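Local coordinates for EXOU (Pseudomonas aeruginosa, PDB 4AKX), which is a type III secretion toxin that probably acts as a phospholipase, found here in complex with its chaperone SpcU, at residues Ser137-Asp141 with Lys424-Gln428; Gln211-His215 with Tyr248-Ile252. One frame throughout, in Å; residues are numbered along the deposited sequence.

Interaction 1: residues Ser137-Asp141 with Lys424-Gln428; sequences SDKMD and KAHLQ
Lys424 NZ has two partners: Asp138 OD1 across the contact, in a long salt bridge of 3.6 Å, and the backbone oxygen of Asp421, just before its own helix, which it hydrogen-bonds. Segment 137-141 belongs to the patatin-like phospholipase region; helix 423-441 comes from much later in the chain and packs against it. Segment 137-141 runs from the last residue of helix 130-137 through a short link to the start of helix 140-146. Segment 424-428 is in the first part of helix 423-441. The lysine reaches the link with CG set between its backbone N and carbonyl carbon (chi1 90°), and the chain then bends twice near its end. Its methylenes therefore lie against two carboxylates. Lys424 CE is 3.4 Å from Asp138 OD1 and 3.3 Å from Asp141 OD2. The Asp141 side chain meets the lysine chain at about a right angle, at its carbon part. Lys424 NZ itself is 4.7 Å from Asp141 OD2, so that pairing would be electrostatic at most. Both acids probably still favour the positive charge. The link keeps a helix-like turn, with Asp141 N bonded to Ser137 O at 2.8 Å, which brings Asp138 and Asp141 to the lysine together. One helical turn beyond Lys424, Gln428 extends toward the same link. Its NE2 gives a weak hydrogen bond to Ala90 O, in the glycine-rich loop before helix 93-102. In patatin-like enzymes the equivalent loop helps form the oxyanion hole. Ser137 OG bonds back to Lys134 O, and it lies 3.8 Å from Gln428 NE2.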
ATOM      1  N   SER B 137     -56.015   8.612   9.323  1.00137.08           N
ATOM      2  CA  SER B 137     -54.767   8.479  10.066  1.00139.29           C
ATOM      3  C   SER B 137     -54.998   8.706  11.549  1.00143.04           C
ATOM      4  O   SER B 137     -54.126   8.420  12.368  1.00145.14           O
ATOM      5  CB  SER B 137     -53.721   9.465   9.549  1.00138.71           C
ATOM      6  OG  SER B 137     -53.985  10.777  10.023  1.00145.82           O
ATOM      7  N   ASP B 138     -56.168   9.247  11.880  1.00145.25           N
ATOM      8  CA  ASP B 138     -56.548   9.492  13.270  1.00154.96           C
ATOM      9  C   ASP B 138     -57.346   8.312  13.839  1.00159.28           C
ATOM     10  O   ASP B 138     -57.728   8.311  15.014  1.00161.44           O
ATOM     11  CB  ASP B 138     -57.354  10.794  13.389  1.00157.94           C
ATOM     12  CG  ASP B 138     -56.618  12.002  12.810  1.00158.74           C
ATOM     13  OD1 ASP B 138     -55.367  12.037  12.862  1.00159.71           O
ATOM     14  OD2 ASP B 138     -57.298  12.922  12.305  1.00159.95           O
ATOM     15  N   LYS B 139     -57.619   7.330  12.983  1.00158.60           N
ATOM     16  CA  LYS B 139     -58.084   6.011  13.415  1.00161.17           C
ATOM     17  C   LYS B 139     -57.073   4.984  12.942  1.00162.53           C
ATOM     18  O   LYS B 139     -57.277   3.768  13.125  1.00159.33           O
ATOM     19  CB  LYS B 139     -59.455   5.692  12.817  1.00157.95           C
ATOM     20  CG  LYS B 139     -60.491   6.782  13.014  1.00158.62           C
ATOM     21  CD  LYS B 139     -61.740   6.489  12.201  1.00155.74           C
ATOM     22  CE  LYS B 139     -62.286   7.761  11.562  1.00153.78           C
ATOM     23  NZ  LYS B 139     -63.702   7.576  11.134  1.00153.16           N
HETATM   24  N   MSE B 140     -55.988   5.496  12.319  1.00169.17           N
HETATM   25  CA  MSE B 140     -54.894   4.672  11.817  1.00175.20           C
HETATM   26  C   MSE B 140     -53.759   4.698  12.797  1.00178.44           C
HETATM   27  O   MSE B 140     -53.061   3.694  12.977  1.00176.34           O
HETATM   28  CB  MSE B 140     -54.441   5.254  10.475  1.00176.09           C
HETATM   29  CG  MSE B 140     -53.245   4.527   9.862  1.00181.08           C
HETATM   30 SE   MSE B 140     -53.893   3.049   8.654  1.00181.87          SE
HETATM   31  CE  MSE B 140     -55.863   3.470   8.750  1.00178.71           C
ATOM     32  N   ASP B 141     -53.561   5.851  13.443  1.00180.44           N
ATOM     33  CA  ASP B 141     -52.497   5.986  14.437  1.00179.60           C
ATOM     34  C   ASP B 141     -52.777   5.164  15.699  1.00179.59           C
ATOM     35  O   ASP B 141     -51.866   4.943  16.537  1.00175.69           O
ATOM     36  CB  ASP B 141     -52.199   7.462  14.756  1.00175.08           C
ATOM     37  CG  ASP B 141     -53.283   8.122  15.596  1.00174.92           C
ATOM     38  OD1 ASP B 141     -54.489   7.812  15.407  1.00176.83           O
ATOM     39  OD2 ASP B 141     -52.920   8.974  16.436  1.00169.46           O
ATOM     40  N   LYS B 424     -49.755  14.430  17.882  1.00153.32           N
ATOM     41  CA  LYS B 424     -49.833  14.035  16.474  1.00151.00           C
ATOM     42  C   LYS B 424     -50.212  15.215  15.575  1.00149.60           C
ATOM     43  O   LYS B 424     -49.723  15.316  14.448  1.00149.33           O
ATOM     44  CB  LYS B 424     -50.809  12.868  16.271  1.00148.79           C
ATOM     45  CG  LYS B 424     -52.247  13.283  15.994  1.00151.04           C
ATOM     46  CD  LYS B 424     -53.040  12.153  15.355  1.00152.59           C
ATOM     47  CE  LYS B 424     -54.360  11.906  16.081  1.00156.37           C
ATOM     48  NZ  LYS B 424     -55.144  13.152  16.330  1.00157.34           N
ATOM     49  N   ALA B 425     -51.072  16.100  16.082  1.00151.75           N
ATOM     50  CA  ALA B 425     -51.373  17.368  15.408  1.00150.33           C
ATOM     51  C   ALA B 425     -50.107  18.232  15.270  1.00150.15           C
ATOM     52  O   ALA B 425     -49.718  18.597  14.154  1.00145.84           O
ATOM     53  CB  ALA B 425     -52.477  18.125  16.146  1.00150.36           C
ATOM     54  N   HIS B 426     -49.465  18.533  16.405  1.00150.67           N
ATOM     55  CA  HIS B 426     -48.161  19.217  16.436  1.00146.80           C
ATOM     56  C   HIS B 426     -47.265  18.769  15.310  1.00142.77           C
ATOM     57  O   HIS B 426     -46.673  19.589  14.605  1.00140.74           O
ATOM     58  CB  HIS B 426     -47.481  18.950  17.765  1.00145.75           C
ATOM     59  CG  HIS B 426     -46.191  19.702  17.953  1.00146.75           C
ATOM     60  ND1 HIS B 426     -45.031  19.084  18.253  1.00146.96           N
ATOM     61  CD2 HIS B 426     -45.906  21.068  17.902  1.00147.21           C
ATOM     62  CE1 HIS B 426     -44.063  20.004  18.402  1.00148.09           C
ATOM     63  NE2 HIS B 426     -44.596  21.217  18.178  1.00148.46           N
ATOM     64  N   LEU B 427     -47.179  17.454  15.133  1.00139.44           N
ATOM     65  CA  LEU B 427     -46.362  16.852  14.098  1.00134.64           C
ATOM     66  C   LEU B 427     -46.909  17.107  12.696  1.00132.37           C
ATOM     67  O   LEU B 427     -46.140  17.267  11.748  1.00131.29           O
ATOM     68  CB  LEU B 427     -46.198  15.356  14.360  1.00132.96           C
ATOM     69  CG  LEU B 427     -45.016  14.994  15.282  1.00137.64           C
ATOM     70  CD1 LEU B 427     -44.837  15.940  16.483  1.00137.42           C
ATOM     71  CD2 LEU B 427     -45.100  13.535  15.722  1.00137.72           C
ATOM     72  N   GLN B 428     -48.229  17.175  12.566  1.00131.36           N
ATOM     73  CA  GLN B 428     -48.842  17.546  11.292  1.00128.63           C
ATOM     74  C   GLN B 428     -48.746  19.060  11.035  1.00131.02           C
ATOM     75  O   GLN B 428     -49.197  19.544   9.994  1.00130.00           O
ATOM     76  CB  GLN B 428     -50.303  17.081  11.225  1.00128.32           C
ATOM     77  CG  GLN B 428     -50.497  15.572  11.152  1.00127.16           C
ATOM     78  CD  GLN B 428     -51.923  15.133  11.494  1.00130.74           C
ATOM     79  OE1 GLN B 428     -52.753  15.940  11.915  1.00134.67           O
ATOM     80  NE2 GLN B 428     -52.202  13.844  11.322  1.00133.24           N
TER

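Interaction 2: residues Gln211-His215 with Tyr248-Ile252; sequences QIATH and YIPQI
The imidazole of His215 carries Ile249 on one face and the amide of Gln251 at its edge. Ile249 CG1 sits 3.8 Å from the ring centroid and 22° off the ring normal, a CH-pi contact displaced toward the rim. Gln251 NE2 is near the ring plane, 3.6 Å from His215 CE1. The amide plane of Gln251 is turned 61° from the ring, so the two do not stack. This contact belongs to the patatin-like phospholipase region. It joins the C-terminal end of helix 195-214 to the loop that leads from helix 239-246 into strand 254-263. His215 is the first residue past that first helix to leave helical backbone angles, and its ring folds back over the last turn. There the one N-H of His215 ND1 is shared between Gln211 O, at 3.0 Å and not straight, and Thr214 OG1. Both acceptors are tilted out of the ring plane. This sharing probably limits rotation of the ring, which turns one face to Ile249. Ile249 CG1, beside its own backbone N (chi1 -65°), lies over the ring, and the extended second torsion carries CD1 on toward the helix end. Ile249 CD1 comes within 3.7 Å of Gln211 O. Val218 of helix 216-219 also touches Ile249, so Ile249 is buried between the end of helix 195-214 and helix 216-219. Gln211 bends at its second torsion and crosses Gln251 at about a right angle. Its NE2 is hydrogen-bonded to Gly127 O, a backbone oxygen outside both segments. The Gln211 amide meets the aliphatic start of Gln251, with Gln211 NE2 3.5 Å from Gln251 CB.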
ATOM      1  N   GLN B 211     -62.742   8.819  -7.604  1.00107.20           N
ATOM      2  CA  GLN B 211     -62.132   9.579  -8.693  1.00109.38           C
ATOM      3  C   GLN B 211     -62.744   9.219 -10.052  1.00112.82           C
ATOM      4  O   GLN B 211     -63.153  10.107 -10.806  1.00118.24           O
ATOM      5  CB  GLN B 211     -60.608   9.373  -8.710  1.00103.68           C
ATOM      6  CG  GLN B 211     -59.906   9.737  -7.403  1.00104.14           C
ATOM      7  CD  GLN B 211     -59.722  11.247  -7.184  1.00107.87           C
ATOM      8  OE1 GLN B 211     -60.346  12.081  -7.854  1.00106.44           O
ATOM      9  NE2 GLN B 211     -58.857  11.598  -6.229  1.00108.14           N
ATOM     10  N   ILE B 212     -62.821   7.916 -10.346  1.00111.76           N
ATOM     11  CA  ILE B 212     -63.514   7.413 -11.548  1.00108.69           C
ATOM     12  C   ILE B 212     -64.817   8.162 -11.843  1.00106.59           C
ATOM     13  O   ILE B 212     -65.087   8.502 -12.996  1.00103.54           O
ATOM     14  CB  ILE B 212     -63.776   5.879 -11.474  1.00106.73           C
ATOM     15  CG1 ILE B 212     -62.618   5.109 -12.124  1.00101.70           C
ATOM     16  CG2 ILE B 212     -65.090   5.506 -12.159  1.00105.64           C
ATOM     17  CD1 ILE B 212     -62.426   3.710 -11.580  1.00 99.77           C
ATOM     18  N   ALA B 213     -65.605   8.423 -10.800  1.00107.42           N
ATOM     19  CA  ALA B 213     -66.904   9.079 -10.961  1.00114.27           C
ATOM     20  C   ALA B 213     -66.776  10.588 -11.197  1.00118.24           C
ATOM     21  O   ALA B 213     -67.401  11.129 -12.117  1.00122.75           O
ATOM     22  CB  ALA B 213     -67.814   8.793  -9.777  1.00113.04           C
ATOM     23  N   THR B 214     -65.958  11.265 -10.388  1.00115.18           N
ATOM     24  CA  THR B 214     -65.763  12.705 -10.560  1.00111.13           C
ATOM     25  C   THR B 214     -65.349  13.011 -12.006  1.00107.79           C
ATOM     26  O   THR B 214     -65.555  14.111 -12.497  1.00107.70           O
ATOM     27  CB  THR B 214     -64.752  13.293  -9.539  1.00109.95           C
ATOM     28  OG1 THR B 214     -63.455  12.733  -9.754  1.00107.49           O
ATOM     29  CG2 THR B 214     -65.189  12.989  -8.100  1.00109.29           C
ATOM     30  N   HIS B 215     -64.836  11.993 -12.690  1.00108.66           N
ATOM     31  CA  HIS B 215     -64.296  12.113 -14.046  1.00113.00           C
ATOM     32  C   HIS B 215     -65.050  11.215 -15.000  1.00115.48           C
ATOM     33  O   HIS B 215     -64.449  10.309 -15.599  1.00117.22           O
ATOM     34  CB  HIS B 215     -62.817  11.688 -14.062  1.00112.45           C
ATOM     35  CG  HIS B 215     -61.908  12.568 -13.228  1.00116.85           C
ATOM     36  ND1 HIS B 215     -61.977  12.614 -11.881  1.00117.72           N
ATOM     37  CD2 HIS B 215     -60.861  13.427 -13.602  1.00118.13           C
ATOM     38  CE1 HIS B 215     -61.050  13.480 -11.415  1.00118.17           C
ATOM     39  NE2 HIS B 215     -60.362  13.966 -12.468  1.00117.22           N
ATOM     40  N   TYR B 248     -55.112   8.421 -17.233  1.00103.34           N
ATOM     41  CA  TYR B 248     -56.370   9.148 -17.392  1.00104.78           C
ATOM     42  C   TYR B 248     -56.460  10.275 -16.371  1.00108.48           C
ATOM     43  O   TYR B 248     -56.384  11.450 -16.724  1.00115.81           O
ATOM     44  CB  TYR B 248     -57.566   8.222 -17.210  1.00110.34           C
ATOM     45  CG  TYR B 248     -57.682   7.113 -18.222  1.00119.21           C
ATOM     46  CD1 TYR B 248     -58.403   7.292 -19.406  1.00123.09           C
ATOM     47  CD2 TYR B 248     -57.112   5.864 -17.977  1.00123.02           C
ATOM     48  CE1 TYR B 248     -58.534   6.261 -20.327  1.00124.01           C
ATOM     49  CE2 TYR B 248     -57.222   4.834 -18.895  1.00129.82           C
ATOM     50  CZ  TYR B 248     -57.935   5.034 -20.064  1.00137.93           C
ATOM     51  OH  TYR B 248     -58.046   4.001 -20.969  1.00150.04           O
ATOM     52  N   ILE B 249     -56.619   9.911 -15.102  1.00105.93           N
ATOM     53  CA  ILE B 249     -56.832  10.894 -14.041  1.00104.45           C
ATOM     54  C   ILE B 249     -55.505  11.205 -13.371  1.00100.77           C
ATOM     55  O   ILE B 249     -54.757  10.283 -13.055  1.00 99.15           O
ATOM     56  CB  ILE B 249     -57.818  10.359 -12.982  1.00106.65           C
ATOM     57  CG1 ILE B 249     -59.212  10.168 -13.597  1.00108.38           C
ATOM     58  CG2 ILE B 249     -57.837  11.262 -11.751  1.00105.26           C
ATOM     59  CD1 ILE B 249     -60.157   9.309 -12.775  1.00109.45           C
ATOM     60  N   PRO B 250     -55.209  12.508 -13.156  1.00100.71           N
ATOM     61  CA  PRO B 250     -53.951  12.955 -12.515  1.00 98.23           C
ATOM     62  C   PRO B 250     -53.931  12.955 -10.965  1.00 93.88           C
ATOM     63  O   PRO B 250     -52.919  13.316 -10.379  1.00 90.34           O
ATOM     64  CB  PRO B 250     -53.768  14.381 -13.060  1.00 99.62           C
ATOM     65  CG  PRO B 250     -55.155  14.855 -13.348  1.00101.29           C
ATOM     66  CD  PRO B 250     -55.959  13.637 -13.745  1.00101.91           C
ATOM     67  N   GLN B 251     -55.031  12.564 -10.321  1.00 94.77           N
ATOM     68  CA  GLN B 251     -55.055  12.420  -8.860  1.00 97.56           C
ATOM     69  C   GLN B 251     -54.835  10.970  -8.451  1.00 98.16           C
ATOM     70  O   GLN B 251     -54.779  10.633  -7.254  1.00 96.81           O
ATOM     71  CB  GLN B 251     -56.365  12.926  -8.262  1.00 99.94           C
ATOM     72  CG  GLN B 251     -56.616  14.405  -8.447  1.00104.26           C
ATOM     73  CD  GLN B 251     -57.583  14.668  -9.574  1.00109.07           C
ATOM     74  OE1 GLN B 251     -57.273  14.436 -10.746  1.00116.23           O
ATOM     75  NE2 GLN B 251     -58.781  15.127  -9.226  1.00113.50           N
ATOM     76  N   ILE B 252     -54.735  10.101  -9.445  1.00100.36           N
ATOM     77  CA  ILE B 252     -54.213   8.764  -9.201  1.00105.80           C
ATOM     78  C   ILE B 252     -52.735   8.651  -9.564  1.00102.06           C
ATOM     79  O   ILE B 252     -52.287   9.043 -10.661  1.00 96.15           O
ATOM     80  CB  ILE B 252     -55.046   7.631  -9.855  1.00108.14           C
ATOM     81  CG1 ILE B 252     -55.406   7.989 -11.290  1.00113.23           C
ATOM     82  CG2 ILE B 252     -56.302   7.349  -9.032  1.00104.21           C
ATOM     83  CD1 ILE B 252     -56.891   7.873 -11.579  1.00125.64           C
TER

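Overall arrangement
From the N terminus, the chain first reaches residues 137-141, then 211-215 and 248-252, and last 424-428. Interaction 2 closes a short loop, mostly helical, of 32 intervening residues. Interaction 1 closes a much longer one, with 282 residues between its segments, and interaction 2 is nested within it. The longer loop contains strands 254-263, 266-273, 343-348 and 395-397, four of the six in the mixed sheet. Interaction 1 ties the turn between helices 130-137 and 140-146 to helix 423-441. Interaction 2 ties the end of helix 195-214 to the approach to strand 254-263. The two do not touch: their centres are 27 Å apart and their nearest atoms about 16 Å.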